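Local structure of endo-beta-1,2-glucanase (Talaromyces funiculosus, 6IMV) at residues Leu253-Leu258 with Glu270-Tyr275; Met312-Ile317 with Asn462-Arg467. The protein catalyses, as an endo-acting glycoside hydrolase, the cleavage of internal beta-1,2-glucosidic linkages in beta-1,2-glucan. One frame throughout, in Å; residues are numbered along the deposited sequence.

Contact 1: Leu253-Leu258 with Glu270-Tyr275; sequences LFTWWL and EALWEY
One face of the Trp256 indole receives the outer corner of Trp273: atom CZ2 of Trp273 stands 3.3 Å above the plane of the Trp256 ring, shifted from its middle toward the rim. CZ2 and CH2 of Trp273 both come within 3.4 Å of Trp256 CZ2. Seen from the other ring, Trp256 CE2 lies in the Trp273 plane, at its edge, while Thr255 CG2 stands off that plane above the rim, 4.3 Å from Trp273 CZ2. The six-membered rings are inclined at 55°, with centroids 4.7 Å apart, so the pair is oblique, neither a parallel stack nor a T.

Next to the indoles, the Thr255 methyl and the Leu272 branch slide past each other from opposite helices, CG2 to CD1 at 4.1 Å. The Thr255 torsion (chi1 -55°) sets CG2 anti to the backbone N and turns OG1 toward that nitrogen, which leaves a methyl rather than a hydroxyl facing the leucine. Leu258 CB touches the same methyl, Leu272 CD1, from another direction, at the limit of contact.

These side chains join helices 252-261 and 266-276, a helical hairpin with a short connection whose axes approach to 10.9 Å and run nearly antiparallel, at 161°. Helix 461-475 lies against both indoles through Arg467.

Trp256 NE1 turns away from the hairpin, to Tyr314 OH. An alanine at Trp256 removes the indole, and the Trp273 corner would probably be left facing a gap and Tyr314 OH without one of its partners.

Between 253-258 and 270-275 the contact is apolar, with no hydrogen bond across it. Trp273 NE1, however, bonds Gln259 OE1 one residue further along helix 252-261, so the hairpin also has a polar tie just outside the segments, and both indole nitrogens are satisfied.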
# COMPACT_ATOMS: atom_id res chain seq x y z
N LEU A 253 0.40 4.07 11.25
CA LEU A 253 1.68 4.68 10.84
C LEU A 253 1.72 6.15 11.27
O LEU A 253 2.75 6.62 11.76
CB LEU A 253 1.86 4.53 9.32
CG LEU A 253 2.13 3.11 8.82
CD1 LEU A 253 2.38 3.12 7.32
CD2 LEU A 253 3.31 2.49 9.56
N PHE A 254 0.59 6.85 11.12
CA PHE A 254 0.54 8.25 11.47
C PHE A 254 0.63 8.43 12.99
O PHE A 254 1.27 9.38 13.46
CB PHE A 254 -0.70 8.95 10.92
CG PHE A 254 -0.55 10.44 11.00
CD1 PHE A 254 0.26 11.10 10.10
CD2 PHE A 254 -1.09 11.16 12.05
CE1 PHE A 254 0.46 12.47 10.19
CE2 PHE A 254 -0.89 12.53 12.14
CZ PHE A 254 -0.11 13.17 11.22
N THR A 255 -0.01 7.54 13.75
CA THR A 255 0.10 7.54 15.21
C THR A 255 1.58 7.60 15.63
O THR A 255 1.94 8.41 16.47
CB THR A 255 -0.56 6.31 15.85
OG1 THR A 255 -1.92 6.25 15.41
CG2 THR A 255 -0.54 6.36 17.36
N TRP A 256 2.40 6.72 15.03
CA TRP A 256 3.83 6.65 15.35
C TRP A 256 4.53 7.97 15.01
O TRP A 256 5.47 8.37 15.72
CB TRP A 256 4.50 5.49 14.62
CG TRP A 256 4.15 4.13 15.14
CD1 TRP A 256 3.52 3.14 14.45
CD2 TRP A 256 4.45 3.60 16.44
NE1 TRP A 256 3.40 2.03 15.24
CE2 TRP A 256 3.97 2.28 16.47
CE3 TRP A 256 5.09 4.11 17.59
CZ2 TRP A 256 4.09 1.46 17.59
CZ3 TRP A 256 5.21 3.30 18.70
CH2 TRP A 256 4.72 1.99 18.69
N TRP A 257 4.12 8.60 13.91
CA TRP A 257 4.69 9.87 13.50
C TRP A 257 4.50 10.92 14.60
O TRP A 257 5.46 11.60 14.99
CB TRP A 257 4.12 10.34 12.16
CG TRP A 257 5.02 11.34 11.50
CD1 TRP A 257 4.85 12.69 11.41
CD2 TRP A 257 6.30 11.05 10.90
NE1 TRP A 257 5.92 13.26 10.76
CE2 TRP A 257 6.82 12.27 10.44
CE3 TRP A 257 7.03 9.88 10.70
CZ2 TRP A 257 8.05 12.35 9.78
CZ3 TRP A 257 8.24 9.95 10.05
CH2 TRP A 257 8.74 11.18 9.60
N LEU A 258 3.26 11.02 15.11
CA LEU A 258 2.94 11.94 16.20
C LEU A 258 3.75 11.59 17.45
O LEU A 258 4.32 12.47 18.08
CB LEU A 258 1.44 11.90 16.50
CG LEU A 258 0.55 12.72 15.57
CD1 LEU A 258 -0.92 12.42 15.83
CD2 LEU A 258 0.84 14.20 15.72
N GLU A 270 0.46 8.30 25.94
CA GLU A 270 -0.31 7.25 26.61
C GLU A 270 -1.77 7.30 26.14
O GLU A 270 -2.38 6.27 25.90
CB GLU A 270 -0.21 7.37 28.13
CG GLU A 270 -0.39 6.04 28.84
CD GLU A 270 0.85 5.17 28.80
OE1 GLU A 270 1.97 5.72 28.94
OE2 GLU A 270 0.71 3.94 28.64
N ALA A 271 -2.31 8.52 25.96
CA ALA A 271 -3.70 8.70 25.51
C ALA A 271 -3.88 8.16 24.07
O ALA A 271 -4.93 7.61 23.77
CB ALA A 271 -4.11 10.15 25.63
N LEU A 272 -2.87 8.32 23.21
CA LEU A 272 -2.93 7.76 21.84
C LEU A 272 -3.26 6.27 21.90
O LEU A 272 -4.17 5.80 21.23
CB LEU A 272 -1.59 7.97 21.12
CG LEU A 272 -1.27 9.39 20.65
CD1 LEU A 272 0.11 9.42 20.00
CD2 LEU A 272 -2.33 9.91 19.69
N TRP A 273 -2.51 5.52 22.72
CA TRP A 273 -2.62 4.07 22.76
C TRP A 273 -3.86 3.63 23.53
O TRP A 273 -4.51 2.65 23.17
CB TRP A 273 -1.33 3.45 23.29
CG TRP A 273 -0.22 3.66 22.30
CD1 TRP A 273 0.78 4.58 22.38
CD2 TRP A 273 -0.04 2.97 21.05
NE1 TRP A 273 1.58 4.50 21.27
CE2 TRP A 273 1.10 3.53 20.43
CE3 TRP A 273 -0.71 1.92 20.40
CZ2 TRP A 273 1.58 3.08 19.20
CZ3 TRP A 273 -0.24 1.48 19.19
CH2 TRP A 273 0.89 2.06 18.59
N GLU A 274 -4.24 4.41 24.55
CA GLU A 274 -5.42 4.13 25.33
C GLU A 274 -6.67 4.26 24.45
O GLU A 274 -7.53 3.40 24.46
CB GLU A 274 -5.51 5.09 26.52
CG GLU A 274 -6.63 4.74 27.48
CD GLU A 274 -6.67 5.62 28.71
OE1 GLU A 274 -5.62 6.24 29.03
OE2 GLU A 274 -7.74 5.70 29.35
N TYR A 275 -6.74 5.34 23.67
CA TYR A 275 -7.89 5.62 22.84
C TYR A 275 -7.98 4.59 21.71
O TYR A 275 -9.07 4.31 21.21
CB TYR A 275 -7.83 7.04 22.29
CG TYR A 275 -9.10 7.45 21.61
CD1 TYR A 275 -10.25 7.69 22.36
CD2 TYR A 275 -9.20 7.54 20.23
CE1 TYR A 275 -11.44 8.04 21.76
CE2 TYR A 275 -10.38 7.90 19.61
CZ TYR A 275 -11.50 8.15 20.38
OH TYR A 275 -12.68 8.50 19.79

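Contact 2: Met312-Ile317 with Asn462-Arg467; sequences MPYYDI and NTFVER
An inverse gamma turn centred on Pro313, closed by the bond from Tyr314 N to Met312 O, runs into a 3-10 turn, and together they form the seat for Phe464 of helix 461-475. The turn ends at Ile317, the N-cap position before helix 318-337. Here a bend in the chain meets a helix far away in sequence.

Phe464 has CG anti to its own backbone N (chi1 174°), which carries the ring out from the helix into the bend. Its CZ points at the face of Tyr314, 4.0 Å above the ring plane and over the centre, with the planes at 79°: a T-shaped, edge-to-face pair whose centroids are 5.3 Å apart. Along the phenyl rim, Pro313 O lies near the ring plane, 3.6 Å from Phe464 CE2, while the proline CG approaches the same carbon.

The Met312 chain bends at its last torsion (chi3 79°) and brings CE to within 3.6 Å of Phe464 CE1; SD makes an oblique Met-aromatic contact, 5.2 Å from the ring centroid. Ile317 CD1 also reaches Phe464 CE2, and Ile317 CG1 lies 4.1 Å from Val465 CG1. Met455 of helix 448-457 adds further cover to Phe464.

No hydrogen bond links the segments. The polarised C-H edge of Phe464 instead probably gains from the Tyr314 pi face and the Pro313 carbonyl oxygen, which also accepts Asp316 N. Tyr314 keeps its hydroxyl for Glu252 and Trp256, so its ring face serves one helix while its OH serves another.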
# COMPACT_ATOMS: atom_id res chain seq x y z
N MET A 312 7.08 -0.42 8.79
CA MET A 312 7.75 -0.42 10.10
C MET A 312 7.94 -1.85 10.55
O MET A 312 7.19 -2.73 10.14
CB MET A 312 6.92 0.36 11.14
CG MET A 312 6.75 1.82 10.77
SD MET A 312 5.91 2.76 12.04
CE MET A 312 7.24 3.05 13.21
N PRO A 313 8.98 -2.14 11.37
CA PRO A 313 9.35 -3.52 11.70
C PRO A 313 8.46 -4.20 12.75
O PRO A 313 8.95 -4.72 13.75
CB PRO A 313 10.80 -3.35 12.20
CG PRO A 313 10.80 -1.99 12.84
CD PRO A 313 9.90 -1.15 11.96
N TYR A 314 7.15 -4.26 12.46
CA TYR A 314 6.18 -4.98 13.26
C TYR A 314 6.58 -6.45 13.44
O TYR A 314 6.36 -7.02 14.49
CB TYR A 314 4.80 -4.88 12.60
CG TYR A 314 4.10 -3.57 12.85
CD1 TYR A 314 3.30 -3.40 13.96
CD2 TYR A 314 4.25 -2.49 11.98
CE1 TYR A 314 2.66 -2.20 14.21
CE2 TYR A 314 3.62 -1.28 12.22
CZ TYR A 314 2.82 -1.13 13.34
OH TYR A 314 2.19 0.05 13.61
N TYR A 315 7.16 -7.07 12.40
CA TYR A 315 7.42 -8.52 12.42
C TYR A 315 8.72 -8.86 13.15
O TYR A 315 9.05 -10.04 13.25
CB TYR A 315 7.38 -9.09 11.00
CG TYR A 315 6.02 -9.08 10.35
CD1 TYR A 315 4.87 -8.80 11.09
CD2 TYR A 315 5.87 -9.35 9.00
CE1 TYR A 315 3.62 -8.76 10.49
CE2 TYR A 315 4.62 -9.35 8.40
CZ TYR A 315 3.49 -9.06 9.14
OH TYR A 315 2.25 -9.04 8.57
N ASP A 316 9.43 -7.85 13.69
CA ASP A 316 10.50 -8.06 14.68
C ASP A 316 9.92 -8.55 16.00
O ASP A 316 10.64 -9.09 16.82
CB ASP A 316 11.33 -6.80 14.93
CG ASP A 316 12.26 -6.41 13.79
OD1 ASP A 316 12.20 -7.06 12.76
OD2 ASP A 316 13.04 -5.45 13.96
N ILE A 317 8.62 -8.32 16.25
CA ILE A 317 7.95 -8.75 17.48
C ILE A 317 7.23 -10.07 17.17
O ILE A 317 6.35 -10.12 16.31
CB ILE A 317 6.98 -7.67 18.00
CG1 ILE A 317 7.70 -6.36 18.35
CG2 ILE A 317 6.18 -8.19 19.19
CD1 ILE A 317 7.99 -5.46 17.17
N ASN A 462 13.76 0.97 20.18
CA ASN A 462 13.46 0.28 21.44
C ASN A 462 12.07 0.69 21.93
O ASN A 462 11.33 -0.17 22.42
CB ASN A 462 14.52 0.52 22.52
CG ASN A 462 15.81 -0.22 22.24
OD1 ASN A 462 15.84 -1.12 21.41
ND2 ASN A 462 16.88 0.14 22.92
N THR A 463 11.72 1.97 21.78
CA THR A 463 10.41 2.48 22.19
C THR A 463 9.30 1.80 21.38
O THR A 463 8.27 1.39 21.94
CB THR A 463 10.32 4.00 22.04
OG1 THR A 463 11.29 4.57 22.91
CG2 THR A 463 8.95 4.54 22.38
N PHE A 464 9.50 1.71 20.05
CA PHE A 464 8.57 1.04 19.15
C PHE A 464 8.28 -0.38 19.66
O PHE A 464 7.12 -0.76 19.89
CB PHE A 464 9.14 1.01 17.73
CG PHE A 464 8.32 0.22 16.74
CD1 PHE A 464 7.23 0.80 16.10
CD2 PHE A 464 8.65 -1.09 16.43
CE1 PHE A 464 6.49 0.08 15.18
CE2 PHE A 464 7.90 -1.81 15.51
CZ PHE A 464 6.82 -1.22 14.89
N VAL A 465 9.35 -1.15 19.86
CA VAL A 465 9.24 -2.58 20.23
C VAL A 465 8.48 -2.69 21.56
O VAL A 465 7.51 -3.45 21.66
CB VAL A 465 10.61 -3.28 20.28
CG1 VAL A 465 10.48 -4.70 20.81
CG2 VAL A 465 11.29 -3.29 18.92
N GLU A 466 8.92 -1.93 22.56
CA GLU A 466 8.33 -1.99 23.91
C GLU A 466 6.82 -1.72 23.85
O GLU A 466 6.02 -2.47 24.40
CB GLU A 466 8.99 -0.96 24.83
CG GLU A 466 8.33 -0.85 26.19
CD GLU A 466 8.97 0.17 27.11
OE1 GLU A 466 9.00 1.36 26.75
OE2 GLU A 466 9.46 -0.25 28.16
N ARG A 467 6.46 -0.61 23.20
CA ARG A 467 5.08 -0.19 23.13
C ARG A 467 4.24 -1.22 22.36
O ARG A 467 3.18 -1.61 22.80
CB ARG A 467 4.99 1.19 22.46
CG ARG A 467 3.58 1.65 22.11
CD ARG A 467 2.63 1.67 23.30
NE ARG A 467 3.01 2.65 24.30
CZ ARG A 467 2.29 2.96 25.36
NH1 ARG A 467 2.66 3.95 26.15
NH2 ARG A 467 1.18 2.29 25.63

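How the contacts relate
Both contacts are buried, lie on the same side of the chain's centre and have centres about 14 Å apart, yet they differ in span: contact 1 closes a hairpin between sequence neighbours, whereas contact 2 joins chain parts separated by 144 residues. Helix 252-261 belongs to contact 1 and also borders contact 2 through Trp256, whose ring meets that of Phe464 with planes at about 50° and whose CD1 packs on Met312 SD. Each interface is apolar within itself; two polar links join the contacts. Trp256 NE1 lies 2.8 Å from Tyr314 OH in a probable hydrogen bond, and, nearer the surface, exposed Glu270 forms a salt bridge with Arg467, OE2 to NH1 3.2 Å.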